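Local coordinates for protein single-stranded-DNA-specific exonuclease RecJ (Thermus thermophilus, PDB 2ZXR) that degrades single-stranded DNA exonucleolytically in the 5' to 3' direction, using divalent metal ions such as magnesium or manganese, at residues V333-E338 against F360-G365; G342-V347 against K366-S371; L313-L318 against A348-E353; R382-L387 against P408-R413. All blocks are in the same frame, centred on the assembly; numbering follows the deposited sequence.

Interaction 1 (V333-E338 against F360-G365); sequences VLLDPE and FLVAQG
Backbone hydrogen bonds join Val333-Leu335 and Phe360-Ala363 as parallel neighbours, their short axes 12° apart. Leu334 grips the partner strand twice: its N donates to Phe360 O at 3.0 Å, and its O accepts from Val362 N. Asp336 N then donates to Val362 O at 2.9 Å. Where the strands give way to loops, a weak bond from Gln364 N to Pro337 O (3.1 Å) closes the ladder. CA-H...O contacts run beside these bonds, among them Val333 CA to Phe360 O at 3.3 Å.

Apolar side chains pair on both faces. On one, Val333 CG1 rests against Phe360 CB at 4.0 Å. Farther along the same face Leu335, with CG anti to the backbone N (chi1 172°), lays CD1 across Val362 CG1 at 3.7 Å; this layer is roofed by Phe407 and Lys411 of helix 407-419. On the other face Leu334 CB meets Leu361 CD1 at 4.1 Å, and Leu361 continues onto Met344 and Ala348 of helix 341-355. Strand 332-335, helix 341-355 and strand 359-363 thus make a classic beta-alpha-beta unit at one side of the mixed sheet of the DHHA1 domain.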
loop_
_atom_site.group_PDB
_atom_site.type_symbol
_atom_site.label_atom_id
_atom_site.label_comp_id
_atom_site.label_asym_id
_atom_site.label_seq_id
_atom_site.Cartn_x
_atom_site.Cartn_y
_atom_site.Cartn_z
ATOM N N VAL A 333 25.884 5.607 -4.360
ATOM C CA VAL A 333 26.157 6.091 -5.702
ATOM C C VAL A 333 27.111 5.127 -6.354
ATOM O O VAL A 333 28.269 5.017 -5.971
ATOM C CB VAL A 333 26.756 7.534 -5.646
ATOM C CG1 VAL A 333 26.776 8.173 -7.041
ATOM C CG2 VAL A 333 25.935 8.387 -4.697
ATOM N N LEU A 334 26.614 4.412 -7.350
ATOM C CA LEU A 334 27.433 3.414 -8.004
ATOM C C LEU A 334 27.477 3.582 -9.505
ATOM O O LEU A 334 26.540 4.083 -10.127
ATOM C CB LEU A 334 26.914 2.025 -7.627
ATOM C CG LEU A 334 26.711 1.898 -6.109
ATOM C CD1 LEU A 334 25.881 0.644 -5.777
ATOM C CD2 LEU A 334 28.078 1.842 -5.426
ATOM N N LEU A 335 28.595 3.144 -10.062
ATOM C CA LEU A 335 28.875 3.222 -11.476
ATOM C C LEU A 335 29.066 1.814 -11.993
ATOM O O LEU A 335 29.789 1.031 -11.390
ATOM C CB LEU A 335 30.178 4.010 -11.701
ATOM C CG LEU A 335 30.748 4.037 -13.121
ATOM C CD1 LEU A 335 29.795 4.824 -14.049
ATOM C CD2 LEU A 335 32.145 4.704 -13.117
ATOM N N ASP A 336 28.419 1.496 -13.106
ATOM C CA ASP A 336 28.561 0.192 -13.728
ATOM C C ASP A 336 28.634 0.493 -15.221
ATOM O O ASP A 336 27.629 0.437 -15.942
ATOM C CB ASP A 336 27.374 -0.710 -13.383
ATOM C CG ASP A 336 27.505 -2.088 -13.983
ATOM O OD1 ASP A 336 28.604 -2.418 -14.477
ATOM O OD2 ASP A 336 26.515 -2.841 -13.968
ATOM N N PRO A 337 29.846 0.828 -15.696
ATOM C CA PRO A 337 30.172 1.180 -17.077
ATOM C C PRO A 337 29.391 0.484 -18.176
ATOM O O PRO A 337 28.854 1.143 -19.057
ATOM C CB PRO A 337 31.665 0.884 -17.164
ATOM C CG PRO A 337 32.139 1.204 -15.774
ATOM C CD PRO A 337 31.082 0.499 -14.958
ATOM N N GLU A 338 29.335 -0.843 -18.127
ATOM C CA GLU A 338 28.645 -1.590 -19.163
ATOM C C GLU A 338 27.255 -2.089 -18.777
ATOM O O GLU A 338 26.699 -2.942 -19.466
ATOM C CB GLU A 338 29.501 -2.775 -19.601
ATOM C CG GLU A 338 30.787 -2.392 -20.324
ATOM C CD GLU A 338 30.552 -1.494 -21.528
ATOM O OE1 GLU A 338 29.793 -1.892 -22.451
ATOM O OE2 GLU A 338 31.133 -0.381 -21.548
ATOM N N PHE A 360 21.606 6.164 -6.528
ATOM C CA PHE A 360 21.971 6.775 -7.793
ATOM C C PHE A 360 22.856 5.754 -8.510
ATOM O O PHE A 360 23.878 5.328 -7.970
ATOM C CB PHE A 360 22.808 8.047 -7.575
ATOM C CG PHE A 360 22.129 9.104 -6.756
ATOM C CD1 PHE A 360 21.883 8.905 -5.394
ATOM C CD2 PHE A 360 21.707 10.279 -7.350
ATOM C CE1 PHE A 360 21.215 9.873 -4.633
ATOM C CE2 PHE A 360 21.040 11.245 -6.609
ATOM C CZ PHE A 360 20.792 11.041 -5.247
ATOM N N LEU A 361 22.474 5.381 -9.723
ATOM C CA LEU A 361 23.230 4.427 -10.526
ATOM C C LEU A 361 23.505 5.057 -11.877
ATOM O O LEU A 361 22.639 5.765 -12.445
ATOM C CB LEU A 361 22.404 3.151 -10.752
ATOM C CG LEU A 361 22.563 1.951 -9.811
ATOM C CD1 LEU A 361 22.903 2.386 -8.400
ATOM C CD2 LEU A 361 21.294 1.093 -9.892
ATOM N N VAL A 362 24.702 4.801 -12.392
ATOM C CA VAL A 362 25.123 5.320 -13.691
ATOM C C VAL A 362 25.609 4.132 -14.487
ATOM O O VAL A 362 26.343 3.301 -13.963
ATOM C CB VAL A 362 26.300 6.299 -13.550
ATOM C CG1 VAL A 362 26.782 6.740 -14.940
ATOM C CG2 VAL A 362 25.885 7.499 -12.728
ATOM N N ALA A 363 25.186 4.023 -15.735
ATOM C CA ALA A 363 25.627 2.915 -16.595
ATOM C C ALA A 363 25.609 3.444 -17.992
ATOM O O ALA A 363 24.599 3.995 -18.428
ATOM C CB ALA A 363 24.696 1.719 -16.494
ATOM N N GLN A 364 26.728 3.303 -18.692
ATOM C CA GLN A 364 26.815 3.783 -20.064
ATOM C C GLN A 364 26.397 5.260 -20.185
ATOM O O GLN A 364 25.758 5.669 -21.156
ATOM C CB GLN A 364 25.957 2.876 -20.977
ATOM C CG GLN A 364 26.488 1.432 -20.965
ATOM C CD GLN A 364 25.838 0.528 -21.997
ATOM O OE1 GLN A 364 24.832 -0.140 -21.724
ATOM N NE2 GLN A 364 26.414 0.495 -23.189
ATOM N N GLY A 365 26.756 6.056 -19.188
ATOM C CA GLY A 365 26.447 7.471 -19.235
ATOM C C GLY A 365 25.010 7.857 -18.958
ATOM O O GLY A 365 24.648 9.038 -19.036
#

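Interaction 2 (G342-V347 against K366-S371); sequences GVMGIV and KGTVRS
Val369 O receives Arg370 NH1 at 2.8 Å, a bond inside strand 366-370 that helps hold the guanidinium group against helix 341-355. The oxygen lies within 4° of the guanidinium plane, whereas the donor stands well above the carbonyl plane and so misses the lone-pair directions. Thr368 OG1 is also close to Arg370 NH1, at 3.0 Å. A bend at chi2 (-61°) folds the arginine back along its own strand, bringing one guanidinium face against the helix backbone: Gly345 has no side chain, and its CA lies directly over that face, 3.5 Å from Arg370 NH2. Gly345 CA also meets Thr368 OG1 at 3.9 Å.

One residue earlier in the helix the contact becomes apolar. Met344 CG touches Thr368 CG2 at 3.8 Å as the two side chains run alongside each other, pointing opposite ways. The methionine reaches toward the strand because its CG sits between the backbone N and the carbonyl carbon (chi1 57°); beyond it, SD comes to 3.8 Å from Lys366 O. Ala363 of the neighbouring strand 359-363 also packs against Met344.

Here the crossover helix 341-355 packs on the DHHA1 sheet, roughly parallel to the strand, with short axes 8.0 Å apart. The Arg370 side chain is about 10 Å from that of the manganese ligand Asp82. No hydrogen bond is found between the two segments, so the contact probably rests mainly on van der Waals packing, with the arginine's charged group held by its own strand and laid flat against a glycine backbone.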
loop_
_atom_site.group_PDB
_atom_site.type_symbol
_atom_site.label_atom_id
_atom_site.label_comp_id
_atom_site.label_asym_id
_atom_site.label_seq_id
_atom_site.Cartn_x
_atom_site.Cartn_y
_atom_site.Cartn_z
ATOM N N GLY A 342 18.350 -0.319 -19.318
ATOM C CA GLY A 342 17.001 -0.834 -19.219
ATOM C C GLY A 342 16.688 -1.571 -17.924
ATOM O O GLY A 342 15.503 -1.774 -17.585
ATOM N N VAL A 343 17.710 -1.976 -17.177
ATOM C CA VAL A 343 17.424 -2.678 -15.940
ATOM C C VAL A 343 17.836 -1.958 -14.674
ATOM O O VAL A 343 17.427 -2.383 -13.583
ATOM C CB VAL A 343 18.056 -4.108 -15.914
ATOM C CG1 VAL A 343 17.883 -4.771 -17.276
ATOM C CG2 VAL A 343 19.513 -4.056 -15.488
ATOM N N MET A 344 18.604 -0.870 -14.793
ATOM C CA MET A 344 19.076 -0.174 -13.592
ATOM C C MET A 344 17.989 0.435 -12.706
ATOM O O MET A 344 18.154 0.515 -11.502
ATOM C CB MET A 344 20.163 0.888 -13.937
ATOM C CG MET A 344 19.773 1.965 -14.955
ATOM S SD MET A 344 21.126 3.170 -15.496
ATOM C CE MET A 344 22.394 2.899 -14.312
ATOM N N GLY A 345 16.866 0.837 -13.294
ATOM C CA GLY A 345 15.810 1.426 -12.488
ATOM C C GLY A 345 15.336 0.471 -11.397
ATOM O O GLY A 345 15.243 0.856 -10.217
ATOM N N ILE A 346 15.019 -0.764 -11.782
ATOM C CA ILE A 346 14.573 -1.749 -10.793
ATOM C C ILE A 346 15.717 -2.151 -9.831
ATOM O O ILE A 346 15.484 -2.358 -8.649
ATOM C CB ILE A 346 13.969 -3.022 -11.462
ATOM C CG1 ILE A 346 12.614 -2.665 -12.116
ATOM C CG2 ILE A 346 13.747 -4.135 -10.376
ATOM C CD1 ILE A 346 11.966 -3.802 -12.881
ATOM N N VAL A 347 16.946 -2.255 -10.331
ATOM C CA VAL A 347 18.073 -2.594 -9.464
ATOM C C VAL A 347 18.227 -1.485 -8.410
ATOM O O VAL A 347 18.493 -1.753 -7.253
ATOM C CB VAL A 347 19.377 -2.736 -10.279
ATOM C CG1 VAL A 347 20.559 -2.964 -9.345
ATOM C CG2 VAL A 347 19.246 -3.888 -11.242
ATOM N N LYS A 366 24.171 6.874 -18.674
ATOM C CA LYS A 366 22.786 7.184 -18.348
ATOM C C LYS A 366 22.674 7.025 -16.853
ATOM O O LYS A 366 23.342 6.182 -16.262
ATOM C CB LYS A 366 21.826 6.244 -19.078
ATOM C CG LYS A 366 21.940 6.353 -20.605
ATOM C CD LYS A 366 21.883 7.818 -21.043
ATOM C CE LYS A 366 21.777 7.972 -22.570
ATOM N NZ LYS A 366 20.428 7.547 -23.090
ATOM N N GLY A 367 21.855 7.848 -16.223
ATOM C CA GLY A 367 21.732 7.743 -14.784
ATOM C C GLY A 367 20.307 7.592 -14.291
ATOM O O GLY A 367 19.368 8.141 -14.870
ATOM N N THR A 368 20.149 6.855 -13.198
ATOM C CA THR A 368 18.836 6.663 -12.633
ATOM C C THR A 368 18.919 6.927 -11.156
ATOM O O THR A 368 19.946 6.659 -10.541
ATOM C CB THR A 368 18.335 5.222 -12.829
ATOM O OG1 THR A 368 16.973 5.148 -12.395
ATOM C CG2 THR A 368 19.151 4.236 -11.964
ATOM N N VAL A 369 17.837 7.442 -10.587
ATOM C CA VAL A 369 17.772 7.725 -9.160
ATOM C C VAL A 369 16.458 7.206 -8.569
ATOM O O VAL A 369 15.409 7.342 -9.190
ATOM C CB VAL A 369 17.763 9.251 -8.859
ATOM C CG1 VAL A 369 17.795 9.459 -7.349
ATOM C CG2 VAL A 369 18.959 9.966 -9.527
ATOM N N ARG A 370 16.533 6.600 -7.386
ATOM C CA ARG A 370 15.364 6.175 -6.640
ATOM C C ARG A 370 15.665 6.759 -5.282
ATOM O O ARG A 370 16.774 6.606 -4.766
ATOM C CB ARG A 370 15.226 4.638 -6.541
ATOM C CG ARG A 370 14.825 3.959 -7.871
ATOM C CD ARG A 370 13.451 4.436 -8.386
ATOM N NE ARG A 370 13.120 3.885 -9.709
ATOM C CZ ARG A 370 13.575 4.361 -10.872
ATOM N NH1 ARG A 370 14.389 5.425 -10.921
ATOM N NH2 ARG A 370 13.234 3.754 -12.004
ATOM N N SER A 371 14.698 7.450 -4.706
ATOM C CA SER A 371 14.904 8.044 -3.407
ATOM C C SER A 371 13.671 7.862 -2.533
ATOM O O SER A 371 12.654 7.304 -2.966
ATOM C CB SER A 371 15.213 9.540 -3.556
ATOM O OG SER A 371 15.668 10.096 -2.323
#

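Interaction 3 (L313-L318 against A348-E353); sequences LEEAML and ASRILE
A salt-bridge network of Glu314, Glu315 and Arg350 bridges helix 293-321 and helix 341-355, whose short segments cross at -45° with axes 10.8 Å apart. Both carboxylates converge on one nitrogen: Arg350 NH1 donates to Glu314 OE2 at 2.7 Å and to Glu315 OE2 at 3.0 Å. The second bond is nearly straight, the first more bent. The two acids present themselves differently. Glu314 OE2 is met on its anti side, with NH1 only a little out of the carboxylate plane and that plane turned 76° from the guanidinium; Glu315 OE2 is met on its syn side, with NH1 well out of the carboxylate plane and the planes 46° apart. Both oxygens approach the guanidinium edge.

The chains deliver these groups by different routes. Glu314 extends straight toward the partner helix, while Glu315 starts on the far side and bends back at its second torsion. Arg350 bends at chi3, and its CD also comes to 3.2 Å from Glu314 OE2. The other oxygen of Glu314, OE1, forms a salt bridge with Arg310, so this buried carboxylate has two arginine partners, which would probably favour its ionised form.

Leu318 supplies the apolar side of the contact. Its CG lies over one guanidinium face, 4.5 Å from Arg350 CZ, and its CD2 meets Ile351 CG1 at 3.7 Å. Ile351 also packs on Val359, at the start of the next strand. Here the long helix 293-321 lies against the crossover helix of a beta-alpha-beta unit, giving an alpha-helical layer beside the DHHA1 sheet.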
loop_
_atom_site.group_PDB
_atom_site.type_symbol
_atom_site.label_atom_id
_atom_site.label_comp_id
_atom_site.label_asym_id
_atom_site.label_seq_id
_atom_site.Cartn_x
_atom_site.Cartn_y
_atom_site.Cartn_z
ATOM N N LEU A 313 19.548 -10.086 -16.471
ATOM C CA LEU A 313 20.413 -8.903 -16.401
ATOM C C LEU A 313 20.279 -8.202 -15.044
ATOM O O LEU A 313 21.284 -7.827 -14.423
ATOM C CB LEU A 313 20.055 -7.908 -17.505
ATOM C CG LEU A 313 20.343 -8.358 -18.935
ATOM C CD1 LEU A 313 19.637 -7.422 -19.945
ATOM C CD2 LEU A 313 21.873 -8.343 -19.165
ATOM N N GLU A 314 19.036 -8.028 -14.592
ATOM C CA GLU A 314 18.767 -7.362 -13.330
ATOM C C GLU A 314 19.445 -8.087 -12.169
ATOM O O GLU A 314 20.068 -7.466 -11.308
ATOM C CB GLU A 314 17.275 -7.323 -13.089
ATOM C CG GLU A 314 16.873 -6.786 -11.748
ATOM C CD GLU A 314 15.383 -6.931 -11.490
ATOM O OE1 GLU A 314 14.580 -6.691 -12.436
ATOM O OE2 GLU A 314 15.018 -7.276 -10.335
ATOM N N GLU A 315 19.311 -9.406 -12.151
ATOM C CA GLU A 315 19.912 -10.187 -11.097
ATOM C C GLU A 315 21.448 -10.079 -11.165
ATOM O O GLU A 315 22.084 -9.919 -10.137
ATOM C CB GLU A 315 19.454 -11.643 -11.172
ATOM C CG GLU A 315 19.443 -12.290 -9.795
ATOM C CD GLU A 315 18.403 -11.650 -8.838
ATOM O OE1 GLU A 315 18.639 -11.694 -7.616
ATOM O OE2 GLU A 315 17.355 -11.119 -9.292
ATOM N N ALA A 316 22.044 -10.140 -12.353
ATOM C CA ALA A 316 23.492 -9.991 -12.442
ATOM C C ALA A 316 23.934 -8.575 -12.002
ATOM O O ALA A 316 24.954 -8.427 -11.339
ATOM C CB ALA A 316 23.998 -10.281 -13.876
ATOM N N MET A 317 23.171 -7.537 -12.343
ATOM C CA MET A 317 23.572 -6.197 -11.931
ATOM C C MET A 317 23.497 -6.018 -10.418
ATOM O O MET A 317 24.428 -5.491 -9.788
ATOM C CB MET A 317 22.712 -5.125 -12.602
ATOM C CG MET A 317 23.176 -3.720 -12.273
ATOM S SD MET A 317 22.198 -2.453 -13.086
ATOM C CE MET A 317 22.838 -2.597 -14.772
ATOM N N LEU A 318 22.378 -6.446 -9.841
ATOM C CA LEU A 318 22.170 -6.348 -8.402
ATOM C C LEU A 318 23.242 -7.193 -7.683
ATOM O O LEU A 318 23.817 -6.767 -6.688
ATOM C CB LEU A 318 20.761 -6.830 -8.060
ATOM C CG LEU A 318 20.138 -6.718 -6.665
ATOM C CD1 LEU A 318 20.557 -7.924 -5.872
ATOM C CD2 LEU A 318 20.536 -5.426 -5.954
ATOM N N ALA A 348 18.033 -0.234 -8.811
ATOM C CA ALA A 348 18.134 0.874 -7.864
ATOM C C ALA A 348 17.044 0.765 -6.783
ATOM O O ALA A 348 17.322 0.969 -5.602
ATOM C CB ALA A 348 18.007 2.204 -8.595
ATOM N N SER A 349 15.802 0.462 -7.179
ATOM C CA SER A 349 14.722 0.347 -6.193
ATOM C C SER A 349 15.016 -0.818 -5.254
ATOM O O SER A 349 14.795 -0.740 -4.038
ATOM C CB SER A 349 13.373 0.112 -6.882
ATOM O OG SER A 349 12.968 1.263 -7.607
ATOM N N ARG A 350 15.515 -1.910 -5.818
ATOM C CA ARG A 350 15.829 -3.049 -4.978
ATOM C C ARG A 350 16.943 -2.703 -3.989
ATOM O O ARG A 350 16.927 -3.156 -2.850
ATOM C CB ARG A 350 16.180 -4.259 -5.843
ATOM C CG ARG A 350 14.946 -4.831 -6.559
ATOM C CD ARG A 350 15.296 -6.070 -7.367
ATOM N NE ARG A 350 15.601 -7.209 -6.509
ATOM C CZ ARG A 350 15.977 -8.404 -6.953
ATOM N NH1 ARG A 350 16.105 -8.622 -8.260
ATOM N NH2 ARG A 350 16.195 -9.390 -6.090
ATOM N N ILE A 351 17.899 -1.877 -4.399
ATOM C CA ILE A 351 18.965 -1.500 -3.467
ATOM C C ILE A 351 18.416 -0.577 -2.400
ATOM O O ILE A 351 18.735 -0.702 -1.220
ATOM C CB ILE A 351 20.139 -0.797 -4.185
ATOM C CG1 ILE A 351 20.841 -1.814 -5.086
ATOM C CG2 ILE A 351 21.108 -0.192 -3.141
ATOM C CD1 ILE A 351 22.006 -1.267 -5.925
ATOM N N LEU A 352 17.601 0.375 -2.819
ATOM C CA LEU A 352 17.010 1.299 -1.879
ATOM C C LEU A 352 16.209 0.539 -0.819
ATOM O O LEU A 352 16.165 0.938 0.356
ATOM C CB LEU A 352 16.090 2.263 -2.617
ATOM C CG LEU A 352 15.234 3.222 -1.791
ATOM C CD1 LEU A 352 15.035 4.505 -2.571
ATOM C CD2 LEU A 352 13.887 2.562 -1.436
ATOM N N GLU A 353 15.595 -0.570 -1.220
ATOM C CA GLU A 353 14.767 -1.315 -0.278
ATOM C C GLU A 353 15.562 -2.128 0.736
ATOM O O GLU A 353 15.124 -2.332 1.859
ATOM C CB GLU A 353 13.805 -2.227 -1.042
ATOM C CG GLU A 353 12.548 -2.532 -0.273
ATOM C CD GLU A 353 11.733 -1.283 0.064
ATOM O OE1 GLU A 353 11.372 -1.137 1.263
ATOM O OE2 GLU A 353 11.451 -0.462 -0.854
#

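Interaction 4 (R382-L387 against P408-R413); sequences RSAEDL and PAFKAR
The Arg413 guanidinium has Leu387 CD2 over one face, 3.9 Å above the plane and displaced toward the rim, while Ser383 O and the Asp386 carboxylate lie at its edge. Carboxylate and guanidinium are nearly coplanar, their planes 3° apart. Arg413 NH1 carries two bonds: to Ser383 O at 2.9 Å, in the carbonyl plane and on a lone pair, and to the syn lone pair of Asp386 OD1 at 3.0 Å. The latter is part of a salt bridge, to which Arg413 NH2 adds a weak bond to the same oxygen at 3.4 Å. Held by a backbone carbonyl and a carboxylate, the flat group has little freedom to rotate.

Bends at chi2 and chi3 (75° and 71°) curl the arginine around Ala384, whose CB is tightly apposed to Arg413 CG at 3.3 Å. Ala384 CB also meets the Phe410 ring at CD1, 4.1 Å away. Next to it, Leu387 CD2 presses on the helix backbone at Phe410 CA, at 3.7 Å.

The contact thus joins segment 382-387, with its 3-10 turn 385-387, to helix 407-419. Phe410, on the inner side of the latter, reaches Phe400 of strand 397-401 and Val333 of strand 332-335, setting this helical pair against the sheet face that bears Val333.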
loop_
_atom_site.group_PDB
_atom_site.type_symbol
_atom_site.label_atom_id
_atom_site.label_comp_id
_atom_site.label_asym_id
_atom_site.label_seq_id
_atom_site.Cartn_x
_atom_site.Cartn_y
_atom_site.Cartn_z
ATOM N N ARG A 382 19.543 18.332 -8.945
ATOM C CA ARG A 382 19.651 19.776 -9.125
ATOM C C ARG A 382 20.892 20.291 -8.408
ATOM O O ARG A 382 21.610 21.110 -8.947
ATOM C CB ARG A 382 18.405 20.483 -8.587
ATOM C CG ARG A 382 18.432 22.000 -8.717
ATOM C CD ARG A 382 17.012 22.511 -8.863
ATOM N NE ARG A 382 16.367 21.782 -9.958
ATOM C CZ ARG A 382 15.058 21.552 -10.054
ATOM N NH1 ARG A 382 14.240 22.001 -9.113
ATOM N NH2 ARG A 382 14.573 20.858 -11.087
ATOM N N SER A 383 21.162 19.795 -7.209
ATOM C CA SER A 383 22.330 20.247 -6.462
ATOM C C SER A 383 23.627 19.974 -7.209
ATOM O O SER A 383 24.634 20.616 -6.947
ATOM C CB SER A 383 22.391 19.586 -5.069
ATOM O OG SER A 383 22.901 18.255 -5.109
ATOM N N ALA A 384 23.613 19.024 -8.138
ATOM C CA ALA A 384 24.816 18.697 -8.911
ATOM C C ALA A 384 24.599 18.927 -10.416
ATOM O O ALA A 384 25.319 18.357 -11.238
ATOM C CB ALA A 384 25.178 17.237 -8.670
ATOM N N GLU A 385 23.636 19.781 -10.771
ATOM C CA GLU A 385 23.282 19.987 -12.175
ATOM C C GLU A 385 24.331 20.474 -13.172
ATOM O O GLU A 385 24.255 20.144 -14.364
ATOM C CB GLU A 385 22.045 20.882 -12.279
ATOM C CG GLU A 385 22.287 22.344 -11.966
ATOM C CD GLU A 385 20.989 23.137 -11.954
ATOM O OE1 GLU A 385 20.245 23.096 -12.964
ATOM O OE2 GLU A 385 20.712 23.796 -10.930
ATOM N N ASP A 386 25.303 21.250 -12.717
ATOM C CA ASP A 386 26.331 21.736 -13.634
ATOM C C ASP A 386 27.085 20.555 -14.272
ATOM O O ASP A 386 27.632 20.672 -15.373
ATOM C CB ASP A 386 27.330 22.625 -12.883
ATOM C CG ASP A 386 28.015 21.891 -11.738
ATOM O OD1 ASP A 386 27.335 21.505 -10.759
ATOM O OD2 ASP A 386 29.246 21.683 -11.810
ATOM N N LEU A 387 27.092 19.427 -13.566
ATOM C CA LEU A 387 27.797 18.209 -13.985
ATOM C C LEU A 387 27.044 17.321 -14.964
ATOM O O LEU A 387 27.604 16.384 -15.513
ATOM C CB LEU A 387 28.104 17.372 -12.743
ATOM C CG LEU A 387 29.392 17.420 -11.931
ATOM C CD1 LEU A 387 30.100 18.747 -12.061
ATOM C CD2 LEU A 387 29.043 17.084 -10.494
ATOM N N PRO A 408 33.124 10.609 -10.006
ATOM C CA PRO A 408 33.555 10.901 -8.628
ATOM C C PRO A 408 33.050 12.255 -8.109
ATOM O O PRO A 408 32.653 12.371 -6.945
ATOM C CB PRO A 408 35.080 10.841 -8.710
ATOM C CG PRO A 408 35.319 9.764 -9.806
ATOM C CD PRO A 408 34.255 10.171 -10.849
ATOM N N ALA A 409 33.035 13.265 -8.970
ATOM C CA ALA A 409 32.594 14.592 -8.572
ATOM C C ALA A 409 31.096 14.581 -8.278
ATOM O O ALA A 409 30.614 15.222 -7.331
ATOM C CB ALA A 409 32.906 15.599 -9.680
ATOM N N PHE A 410 30.364 13.848 -9.112
ATOM C CA PHE A 410 28.918 13.717 -8.972
ATOM C C PHE A 410 28.618 13.046 -7.640
ATOM O O PHE A 410 27.731 13.476 -6.904
ATOM C CB PHE A 410 28.363 12.856 -10.106
ATOM C CG PHE A 410 26.894 12.536 -9.963
ATOM C CD1 PHE A 410 25.922 13.509 -10.202
ATOM C CD2 PHE A 410 26.490 11.259 -9.576
ATOM C CE1 PHE A 410 24.562 13.206 -10.055
ATOM C CE2 PHE A 410 25.139 10.948 -9.428
ATOM C CZ PHE A 410 24.177 11.912 -9.665
ATOM N N LYS A 411 29.368 11.995 -7.337
ATOM C CA LYS A 411 29.180 11.258 -6.097
ATOM C C LYS A 411 29.357 12.099 -4.834
ATOM O O LYS A 411 28.494 12.076 -3.955
ATOM C CB LYS A 411 30.139 10.062 -6.046
ATOM C CG LYS A 411 30.108 9.231 -4.766
ATOM C CD LYS A 411 31.005 8.014 -4.950
ATOM C CE LYS A 411 30.767 6.928 -3.922
ATOM N NZ LYS A 411 31.498 7.112 -2.628
ATOM N N ALA A 412 30.463 12.842 -4.735
ATOM C CA ALA A 412 30.700 13.649 -3.535
ATOM C C ALA A 412 29.578 14.651 -3.357
ATOM O O ALA A 412 29.095 14.886 -2.245
ATOM C CB ALA A 412 32.049 14.378 -3.629
ATOM N N ARG A 413 29.175 15.241 -4.470
ATOM C CA ARG A 413 28.113 16.219 -4.482
ATOM C C ARG A 413 26.786 15.652 -3.953
ATOM O O ARG A 413 26.178 16.214 -3.023
ATOM C CB ARG A 413 27.910 16.713 -5.909
ATOM C CG ARG A 413 27.045 17.930 -6.006
ATOM C CD ARG A 413 27.856 19.133 -5.558
ATOM N NE ARG A 413 28.866 19.461 -6.550
ATOM C CZ ARG A 413 28.620 20.153 -7.659
ATOM N NH1 ARG A 413 27.400 20.602 -7.912
ATOM N NH2 ARG A 413 29.597 20.382 -8.528
#

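How the interactions relate
From the N terminus, helix 293-321 supplies the first half of interaction 3, strand 332-335 the first half of interaction 1, and helix 341-355 both the start of interaction 2 and the close of interaction 3. Interaction 1 then closes on strand 359-363 and interaction 2 on strand 366-370, so the three loops cross one another rather than nest. Interaction 4 follows in series. Leu361 O probably bonds Thr368 N between interactions 1 and 2, which share the sheet. Interaction 3 adds the outer helix on one side; on the other, Phe410 of interaction 4 touches Phe360. Helical layers thus sandwich the sheet.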